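Endonuclease and methylase LlaGI (Lactococcus lactis, PDB 5FFJ) is, here without its nuclease, a Type ISP restriction-modification enzyme that joins a helicase-like ATPase and a methyltransferase to a domain probably recognising DNA sequence. Local coordinates at residues A[78-83]-A[146-151]; A[714-719]-A[1014-1019]; A[1297-1302]-A[1326-1331]. One frame throughout, in Å; residues are numbered along the deposited sequence.

Interaction 1 (A[78-83]-A[146-151]); sequences QTLRGW and VVFSTY
F148 and W83 form a T-shaped (edge-to-face) pair: the far end of the phenyl ring, led by CZ, points at one face of the indole. The centroids of the phenyl and the six-membered indole ring lie 5.2 Å apart, with the planes at 83°. F148 is well suited to this place because it offers an edge to one neighbour and a face to another. Over the centre of that face sits L80 CA, 4.0 Å from the centroid, a CH-pi contact of helix backbone with ring. With CG beside its own backbone N (chi1 -64°), F148 projects its ring at the helix.

Apolar side chains extend the pair: L80 CD1 reaches F148 CD1 at 3.5 Å, while W83 CZ3 lies against V146 CG1, the broad indole and the branched valine crossing at about a right angle. T79 brings the one polar group to the phenyl ring, its OG1 coming obliquely beside CB; the hydroxyl turns its polarity back to the helix, bonding L76 O and L75 O.

Segment 78-83 of helix 73-86 runs nearly antiparallel to segment 146-150 of strand 144-150, which lies between strands 64-70 and 91-96 in the parallel sheet of this P-loop NTPase-type domain. Y68 meets both aromatic rings, and helix 45-60 packs on W83.

Interaction 2 (A[714-719]-A[1014-1019]); sequences VHSVDD and ESILNI
H715 meets E1014 where the helix first touches the loop. Its imidazole runs past the glutamate, ND1 lying 3.3 Å from E1014 CB, and the carboxylate plane is turned 68° from the ring plane. The glutamate chain bends at chi2, which brings OE2 near H715 CE1. A flat histidine suits this place, since its ring also stacks on that of Y753 while its CB packs against the backbone carbonyl of E1014.

One residue on, the small S716 lets the loop come close: its CA is 4.6 Å from that of S1015. The main partner of its hydroxyl is F712 O, one turn back in the helix. S716 OG also accepts a weak, bent bond from I1016 N at 3.3 Å, and I1016 packs on the serine with both branches, CG1 3.6 Å from S716 CB and CG2 nearer the hydroxyl.

D719, a turn beyond H715, makes the stronger polar link. D719 OD2 accepts from S1015 OG at 3.0 Å through its anti lone pair, the one away from the other oxygen. The same hydroxyl accepts from L1017 N at 3.0 Å and 164°, an ST turn. One hydroxyl therefore both links the helix to the loop and closes an ST turn within it, at the start of a type I turn from S1015 to N1018. L1017 CD1 packs on D719 CB at 3.5 Å.

The loop leads from helix 1003-1012 to strand 1022-1024, an outermost strand of the nine-stranded mixed sheet, and I1016 O accepts a hydrogen bond from W1021 NE1. Helix 707-725 lies against this loop, and helix 745-760 packs on the helix through V714 and Y753.

Interaction 3 (A[1297-1302]-A[1326-1331]); sequences EVEISQ and SITIKN
The carboxylate of E1299 receives the ammonium group of K1330 on the syn side of OE1, with NZ lying 33° out of the carboxylate plane. This salt bridge, 3.0 Å from E1299 OE1 to K1330 NZ, runs diagonally across the strands, because E1299 is paired with T1328 and K1330 with E1297. Both long chains leave with CG beside the backbone N (chi1 -56° for E1299), and the lysine chain, bent at its last torsion, ends with NZ beside OE1. At the strand end the side chains of E1297 and N1331 lie side by side, pointing the same way, with carboxylate and amide planes 55° apart; E1297 OE1 is 4.2 Å from N1331 ND2, which is hydrogen-bonded to G1295 O.

The other face of the sheet is aliphatic, built from branched residues that suit extended strands. I1327 CG2 touches both V1298 CG1 and I1300 CG1, each at 3.9 Å, so one isoleucine bridges two residues of the facing strand. V1298, I1327 and I1329 also meet helix 1377-1398 through L1379, L1382 and L1383.

Each hydrogen-bonded pair, E1297 with K1330 and E1299 with T1328, carries two backbone bonds; K1330 N to E1297 O, at 2.9 Å, is nearly straight. Beyond the strand, S1301 places both its N and OG near S1326 O, each bond weak at 3.3 Å, a small polar residue extending the pairing weakly into the loop.

This is an amphipathic antiparallel strand pair, polar on the side of E1299 and K1330, apolar on the side of V1298, I1300, I1327 and I1329. Strand 1327-1330 is the middle of a three-stranded antiparallel sheet, flanked by 1297-1300 and 1321-1322, that packs on a helix within the Type ISP specificity domain.

How the interactions relate
The three contacts come in series along the chain and lie far apart in space, none touching another: the centres of interactions 1 and 2 are about 78 Å apart, those of 1 and 3 about 77 Å, and those of 2 and 3 about 60 Å. They share no sheet. Interaction 1 belongs to the parallel sheet of the ATPase part, interaction 2 joins a helix of the methylase region to the loop before strand 1022-1024, and interaction 3 lies in the specificity domain. The nearest atoms of interactions 2 and 3 are about 16 and 14 Å from the bound DNA, those of interaction 1 about 44 Å. Each contact thus belongs to a different part of an extended, multi-domain enzyme.

Interaction 1 (A[78-83]-A[146-151])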
loop_
_atom_site.group_PDB
_atom_site.type_symbol
_atom_site.label_atom_id
_atom_site.label_comp_id
_atom_site.label_asym_id
_atom_site.label_seq_id
_atom_site.Cartn_x
_atom_site.Cartn_y
_atom_site.Cartn_z
ATOM N N GLN A 78 24.244 51.308 -9.245
ATOM C CA GLN A 78 25.312 50.315 -9.295
ATOM C C GLN A 78 25.178 49.420 -10.524
ATOM O O GLN A 78 26.175 48.936 -11.060
ATOM C CB GLN A 78 25.312 49.463 -8.024
ATOM C CG GLN A 78 25.843 50.184 -6.795
ATOM N N THR A 79 23.942 49.207 -10.964
ATOM C CA THR A 79 23.673 48.371 -12.129
ATOM C C THR A 79 23.803 49.160 -13.427
ATOM O O THR A 79 24.345 48.658 -14.410
ATOM C CB THR A 79 22.265 47.750 -12.065
ATOM O OG1 THR A 79 21.289 48.784 -11.882
ATOM C CG2 THR A 79 22.169 46.751 -10.921
ATOM N N LEU A 80 23.300 50.393 -13.430
ATOM C CA LEU A 80 23.356 51.242 -14.617
ATOM C C LEU A 80 24.800 51.477 -15.048
ATOM O O LEU A 80 25.131 51.363 -16.226
ATOM C CB LEU A 80 22.666 52.584 -14.356
ATOM C CG LEU A 80 22.560 53.531 -15.558
ATOM C CD1 LEU A 80 21.173 53.470 -16.178
ATOM C CD2 LEU A 80 22.916 54.959 -15.169
ATOM N N ARG A 81 25.654 51.803 -14.083
ATOM C CA ARG A 81 27.060 52.071 -14.357
ATOM C C ARG A 81 27.809 50.784 -14.675
ATOM O O ARG A 81 28.537 50.702 -15.665
ATOM C CB ARG A 81 27.711 52.770 -13.161
ATOM C CG ARG A 81 27.088 54.107 -12.806
ATOM C CD ARG A 81 27.613 54.626 -11.479
ATOM N NE ARG A 81 26.990 55.893 -11.109
ATOM C CZ ARG A 81 27.240 56.553 -9.984
ATOM N NH1 ARG A 81 28.104 56.069 -9.103
ATOM N NH2 ARG A 81 26.624 57.700 -9.738
ATOM N N GLY A 82 27.624 49.781 -13.823
ATOM C CA GLY A 82 28.338 48.524 -13.947
ATOM C C GLY A 82 28.025 47.766 -15.224
ATOM O O GLY A 82 28.859 47.002 -15.709
ATOM N N TRP A 83 26.828 47.964 -15.768
ATOM C CA TRP A 83 26.457 47.303 -17.015
ATOM C C TRP A 83 27.241 47.887 -18.183
ATOM O O TRP A 83 27.801 47.145 -18.986
ATOM C CB TRP A 83 24.949 47.414 -17.280
ATOM C CG TRP A 83 24.176 46.207 -16.820
ATOM C CD1 TRP A 83 24.410 45.467 -15.698
ATOM C CD2 TRP A 83 23.062 45.589 -17.482
ATOM N NE1 TRP A 83 23.510 44.433 -15.615
ATOM C CE2 TRP A 83 22.672 44.485 -16.697
ATOM C CE3 TRP A 83 22.355 45.862 -18.659
ATOM C CZ2 TRP A 83 21.607 43.658 -17.049
ATOM C CZ3 TRP A 83 21.299 45.036 -19.006
ATOM C CH2 TRP A 83 20.936 43.948 -18.203
ATOM N N VAL A 146 18.201 49.210 -22.494
ATOM C CA VAL A 146 17.989 48.740 -21.132
ATOM C C VAL A 146 17.459 49.853 -20.238
ATOM O O VAL A 146 18.183 50.787 -19.891
ATOM C CB VAL A 146 19.286 48.192 -20.526
ATOM C CG1 VAL A 146 19.006 47.543 -19.182
ATOM C CG2 VAL A 146 19.934 47.194 -21.478
ATOM N N VAL A 147 16.190 49.737 -19.865
ATOM C CA VAL A 147 15.554 50.692 -18.970
ATOM C C VAL A 147 15.656 50.207 -17.528
ATOM O O VAL A 147 14.985 49.253 -17.136
ATOM C CB VAL A 147 14.074 50.904 -19.336
ATOM C CG1 VAL A 147 13.462 52.008 -18.483
ATOM C CG2 VAL A 147 13.933 51.235 -20.817
ATOM N N PHE A 148 16.506 50.863 -16.744
ATOM C CA PHE A 148 16.636 50.555 -15.324
ATOM C C PHE A 148 15.586 51.326 -14.532
ATOM O O PHE A 148 15.496 52.549 -14.642
ATOM C CB PHE A 148 18.041 50.895 -14.826
ATOM C CG PHE A 148 19.125 50.078 -15.470
ATOM C CD1 PHE A 148 19.582 50.387 -16.740
ATOM C CD2 PHE A 148 19.690 49.002 -14.804
ATOM C CE1 PHE A 148 20.582 49.640 -17.334
ATOM C CE2 PHE A 148 20.688 48.250 -15.394
ATOM C CZ PHE A 148 21.135 48.571 -16.660
ATOM N N SER A 149 14.796 50.609 -13.738
ATOM C CA SER A 149 13.669 51.216 -13.033
ATOM C C SER A 149 13.491 50.700 -11.611
ATOM O O SER A 149 13.880 49.580 -11.287
ATOM C CB SER A 149 12.377 50.977 -13.812
ATOM O OG SER A 149 11.243 51.381 -13.065
ATOM N N THR A 150 12.888 51.535 -10.772
ATOM C CA THR A 150 12.529 51.137 -9.420
ATOM C C THR A 150 11.153 50.488 -9.427
ATOM O O THR A 150 10.297 50.852 -10.236
ATOM C CB THR A 150 12.522 52.336 -8.455
ATOM O OG1 THR A 150 11.574 53.311 -8.909
ATOM C CG2 THR A 150 13.900 52.974 -8.381
ATOM N N TYR A 151 10.942 49.524 -8.536
ATOM C CA TYR A 151 9.633 48.900 -8.394
ATOM C C TYR A 151 8.584 49.926 -7.985
ATOM O O TYR A 151 7.405 49.781 -8.306
ATOM C CB TYR A 151 9.667 47.776 -7.357
ATOM C CG TYR A 151 10.502 46.577 -7.742
ATOM C CD1 TYR A 151 9.981 45.569 -8.545
ATOM C CD2 TYR A 151 11.804 46.444 -7.286
ATOM C CE1 TYR A 151 10.742 44.468 -8.892
ATOM C CE2 TYR A 151 12.570 45.348 -7.626
ATOM C CZ TYR A 151 12.038 44.364 -8.428
ATOM O OH TYR A 151 12.809 43.275 -8.761
#

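Interaction 2 (A[714-719]-A[1014-1019])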
loop_
_atom_site.group_PDB
_atom_site.type_symbol
_atom_site.label_atom_id
_atom_site.label_comp_id
_atom_site.label_asym_id
_atom_site.label_seq_id
_atom_site.Cartn_x
_atom_site.Cartn_y
_atom_site.Cartn_z
ATOM N N VAL A 714 15.321 -13.876 19.639
ATOM C CA VAL A 714 16.771 -14.012 19.753
ATOM C C VAL A 714 17.130 -14.697 21.068
ATOM O O VAL A 714 17.846 -15.699 21.078
ATOM C CB VAL A 714 17.474 -12.647 19.665
ATOM C CG1 VAL A 714 18.948 -12.773 20.030
ATOM C CG2 VAL A 714 17.330 -12.066 18.265
ATOM N N HIS A 715 16.642 -14.141 22.175
ATOM C CA HIS A 715 16.779 -14.777 23.479
ATOM C C HIS A 715 16.209 -16.190 23.444
ATOM O O HIS A 715 16.803 -17.127 23.976
ATOM C CB HIS A 715 16.058 -13.971 24.558
ATOM C CG HIS A 715 16.716 -12.670 24.900
ATOM N ND1 HIS A 715 16.765 -12.180 26.187
ATOM C CD2 HIS A 715 17.334 -11.747 24.123
ATOM C CE1 HIS A 715 17.394 -11.019 26.192
ATOM N NE2 HIS A 715 17.749 -10.733 24.952
ATOM N N SER A 716 15.044 -16.323 22.819
ATOM C CA SER A 716 14.350 -17.601 22.729
ATOM C C SER A 716 15.143 -18.608 21.902
ATOM O O SER A 716 15.205 -19.792 22.235
ATOM C CB SER A 716 12.962 -17.399 22.124
ATOM O OG SER A 716 12.244 -16.404 22.834
ATOM N N VAL A 717 15.743 -18.131 20.816
ATOM C CA VAL A 717 16.573 -18.973 19.965
ATOM C C VAL A 717 17.854 -19.342 20.704
ATOM O O VAL A 717 18.296 -20.492 20.671
ATOM C CB VAL A 717 16.910 -18.266 18.634
ATOM C CG1 VAL A 717 18.150 -18.876 17.978
ATOM C CG2 VAL A 717 15.713 -18.330 17.686
ATOM N N ASP A 718 18.446 -18.355 21.368
ATOM C CA ASP A 718 19.671 -18.561 22.127
ATOM C C ASP A 718 19.466 -19.564 23.260
ATOM O O ASP A 718 20.204 -20.542 23.372
ATOM C CB ASP A 718 20.177 -17.232 22.690
ATOM C CG ASP A 718 21.467 -17.382 23.469
ATOM O OD1 ASP A 718 22.500 -17.716 22.850
ATOM O OD2 ASP A 718 21.453 -17.156 24.698
ATOM N N ASP A 719 18.460 -19.319 24.097
ATOM C CA ASP A 719 18.176 -20.192 25.233
ATOM C C ASP A 719 17.782 -21.593 24.771
ATOM O O ASP A 719 17.928 -22.565 25.516
ATOM C CB ASP A 719 17.064 -19.598 26.106
ATOM C CG ASP A 719 17.477 -18.300 26.781
ATOM O OD1 ASP A 719 18.692 -18.080 26.976
ATOM O OD2 ASP A 719 16.581 -17.500 27.126
ATOM N N GLU A 1014 11.622 -11.758 28.094
ATOM C CA GLU A 1014 12.514 -11.653 26.950
ATOM C C GLU A 1014 12.621 -12.978 26.207
ATOM O O GLU A 1014 13.104 -13.021 25.079
ATOM C CB GLU A 1014 13.903 -11.187 27.404
ATOM C CG GLU A 1014 13.911 -9.810 28.055
ATOM C CD GLU A 1014 14.701 -9.775 29.350
ATOM O OE1 GLU A 1014 14.080 -9.593 30.420
ATOM O OE2 GLU A 1014 15.939 -9.926 29.299
ATOM N N SER A 1015 12.158 -14.058 26.833
ATOM C CA SER A 1015 12.355 -15.394 26.276
ATOM C C SER A 1015 11.185 -16.346 26.520
ATOM O O SER A 1015 10.302 -16.085 27.337
ATOM C CB SER A 1015 13.641 -15.998 26.849
ATOM O OG SER A 1015 13.652 -17.409 26.722
ATOM N N ILE A 1016 11.206 -17.456 25.788
ATOM C CA ILE A 1016 10.190 -18.502 25.888
ATOM C C ILE A 1016 10.379 -19.396 27.113
ATOM O O ILE A 1016 9.585 -20.305 27.353
ATOM C CB ILE A 1016 10.181 -19.385 24.619
ATOM C CG1 ILE A 1016 11.578 -19.949 24.321
ATOM C CG2 ILE A 1016 9.655 -18.587 23.431
ATOM C CD1 ILE A 1016 11.695 -21.426 24.569
ATOM N N LEU A 1017 11.429 -19.138 27.885
ATOM C CA LEU A 1017 11.656 -19.866 29.129
ATOM C C LEU A 1017 10.683 -19.402 30.209
ATOM O O LEU A 1017 10.335 -20.163 31.113
ATOM C CB LEU A 1017 13.098 -19.677 29.609
ATOM C CG LEU A 1017 14.185 -20.569 29.000
ATOM C CD1 LEU A 1017 14.056 -20.685 27.489
ATOM C CD2 LEU A 1017 15.558 -20.025 29.372
ATOM N N ASN A 1018 10.238 -18.153 30.100
ATOM C CA ASN A 1018 9.432 -17.523 31.141
ATOM C C ASN A 1018 7.926 -17.560 30.872
ATOM O O ASN A 1018 7.140 -17.031 31.659
ATOM C CB ASN A 1018 9.884 -16.073 31.325
ATOM C CG ASN A 1018 11.267 -15.969 31.939
ATOM O OD1 ASN A 1018 11.411 -15.880 33.158
ATOM N ND2 ASN A 1018 12.293 -15.990 31.096
ATOM N N ILE A 1019 7.526 -18.192 29.772
ATOM C CA ILE A 1019 6.110 -18.316 29.432
ATOM C C ILE A 1019 5.513 -19.598 30.005
ATOM O O ILE A 1019 6.129 -20.662 29.944
ATOM C CB ILE A 1019 5.889 -18.309 27.901
ATOM C CG1 ILE A 1019 6.330 -16.972 27.295
ATOM C CG2 ILE A 1019 4.424 -18.593 27.561
ATOM C CD1 ILE A 1019 5.517 -15.769 27.748
#

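Interaction 3 (A[1297-1302]-A[1326-1331])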
loop_
_atom_site.group_PDB
_atom_site.type_symbol
_atom_site.label_atom_id
_atom_site.label_comp_id
_atom_site.label_asym_id
_atom_site.label_seq_id
_atom_site.Cartn_x
_atom_site.Cartn_y
_atom_site.Cartn_z
ATOM N N GLU A 1297 -40.845 4.751 20.487
ATOM C CA GLU A 1297 -41.551 5.925 19.985
ATOM C C GLU A 1297 -40.805 6.506 18.786
ATOM O O GLU A 1297 -39.575 6.465 18.735
ATOM C CB GLU A 1297 -41.699 6.981 21.084
ATOM C CG GLU A 1297 -42.492 8.211 20.665
ATOM C CD GLU A 1297 -42.658 9.208 21.796
ATOM O OE1 GLU A 1297 -42.157 8.937 22.908
ATOM O OE2 GLU A 1297 -43.290 10.263 21.573
ATOM N N VAL A 1298 -41.558 7.045 17.829
ATOM C CA VAL A 1298 -40.988 7.575 16.593
ATOM C C VAL A 1298 -41.380 9.040 16.401
ATOM O O VAL A 1298 -42.546 9.355 16.149
ATOM C CB VAL A 1298 -41.454 6.759 15.365
ATOM C CG1 VAL A 1298 -40.676 7.168 14.119
ATOM C CG2 VAL A 1298 -41.298 5.266 15.623
ATOM N N GLU A 1299 -40.398 9.928 16.520
ATOM C CA GLU A 1299 -40.623 11.364 16.386
ATOM C C GLU A 1299 -40.283 11.841 14.979
ATOM O O GLU A 1299 -39.137 11.724 14.546
ATOM C CB GLU A 1299 -39.784 12.134 17.408
ATOM C CG GLU A 1299 -40.015 11.722 18.855
ATOM C CD GLU A 1299 -39.098 12.448 19.824
ATOM O OE1 GLU A 1299 -38.059 12.981 19.380
ATOM O OE2 GLU A 1299 -39.417 12.488 21.031
ATOM N N ILE A 1300 -41.276 12.384 14.277
ATOM C CA ILE A 1300 -41.087 12.863 12.909
ATOM C C ILE A 1300 -41.398 14.352 12.799
ATOM O O ILE A 1300 -42.557 14.759 12.873
ATOM C CB ILE A 1300 -41.974 12.085 11.916
ATOM C CG1 ILE A 1300 -41.690 10.581 12.028
ATOM C CG2 ILE A 1300 -41.743 12.586 10.488
ATOM C CD1 ILE A 1300 -42.543 9.706 11.134
ATOM N N SER A 1301 -40.358 15.159 12.614
ATOM C CA SER A 1301 -40.522 16.600 12.452
ATOM C C SER A 1301 -41.258 16.908 11.152
ATOM O O SER A 1301 -42.384 17.404 11.170
ATOM C CB SER A 1301 -39.164 17.302 12.470
ATOM O OG SER A 1301 -38.373 16.908 11.362
ATOM N N GLN A 1302 -40.602 16.619 10.032
ATOM C CA GLN A 1302 -41.211 16.751 8.713
ATOM C C GLN A 1302 -41.089 15.419 7.970
ATOM O O GLN A 1302 -40.258 14.583 8.326
ATOM C CB GLN A 1302 -40.551 17.885 7.922
ATOM C CG GLN A 1302 -39.081 17.667 7.588
ATOM C CD GLN A 1302 -38.571 18.636 6.534
ATOM O OE1 GLN A 1302 -39.349 19.313 5.860
ATOM N NE2 GLN A 1302 -37.253 18.707 6.387
ATOM N N SER A 1326 -34.523 14.567 10.492
ATOM C CA SER A 1326 -35.949 14.783 10.718
ATOM C C SER A 1326 -36.516 13.762 11.701
ATOM O O SER A 1326 -37.189 14.124 12.667
ATOM C CB SER A 1326 -36.719 14.712 9.397
ATOM O OG SER A 1326 -36.295 15.726 8.505
ATOM N N ILE A 1327 -36.234 12.487 11.446
ATOM C CA ILE A 1327 -36.816 11.392 12.220
ATOM C C ILE A 1327 -35.821 10.796 13.216
ATOM O O ILE A 1327 -34.637 10.646 12.911
ATOM C CB ILE A 1327 -37.326 10.263 11.296
ATOM C CG1 ILE A 1327 -38.217 10.840 10.189
ATOM C CG2 ILE A 1327 -38.084 9.208 12.108
ATOM C CD1 ILE A 1327 -38.619 9.837 9.131
ATOM N N THR A 1328 -36.317 10.465 14.406
ATOM C CA THR A 1328 -35.531 9.762 15.419
ATOM C C THR A 1328 -36.392 8.700 16.102
ATOM O O THR A 1328 -37.616 8.832 16.175
ATOM C CB THR A 1328 -34.970 10.721 16.493
ATOM O OG1 THR A 1328 -36.028 11.148 17.361
ATOM C CG2 THR A 1328 -34.314 11.936 15.851
ATOM N N ILE A 1329 -35.741 7.655 16.602
ATOM C CA ILE A 1329 -36.420 6.551 17.267
ATOM C C ILE A 1329 -35.903 6.435 18.694
ATOM O O ILE A 1329 -34.696 6.350 18.906
ATOM C CB ILE A 1329 -36.198 5.216 16.523
ATOM C CG1 ILE A 1329 -36.618 5.340 15.057
ATOM C CG2 ILE A 1329 -36.972 4.092 17.192
ATOM C CD1 ILE A 1329 -35.522 5.831 14.136
ATOM N N LYS A 1330 -36.811 6.428 19.666
ATOM C CA LYS A 1330 -36.430 6.427 21.076
ATOM C C LYS A 1330 -37.047 5.257 21.839
ATOM O O LYS A 1330 -37.991 4.625 21.367
ATOM C CB LYS A 1330 -36.835 7.751 21.731
ATOM C CG LYS A 1330 -35.984 8.933 21.285
ATOM C CD LYS A 1330 -36.470 10.253 21.866
ATOM C CE LYS A 1330 -35.397 11.329 21.747
ATOM N NZ LYS A 1330 -35.966 12.692 21.552
ATOM N N ASN A 1331 -36.491 4.981 23.016
ATOM C CA ASN A 1331 -36.968 3.920 23.900
ATOM C C ASN A 1331 -36.829 2.523 23.296
ATOM O O ASN A 1331 -37.680 1.661 23.510
ATOM C CB ASN A 1331 -38.428 4.167 24.288
ATOM C CG ASN A 1331 -38.649 5.548 24.867
ATOM O OD1 ASN A 1331 -37.710 6.196 25.332
ATOM N ND2 ASN A 1331 -39.895 6.007 24.846
#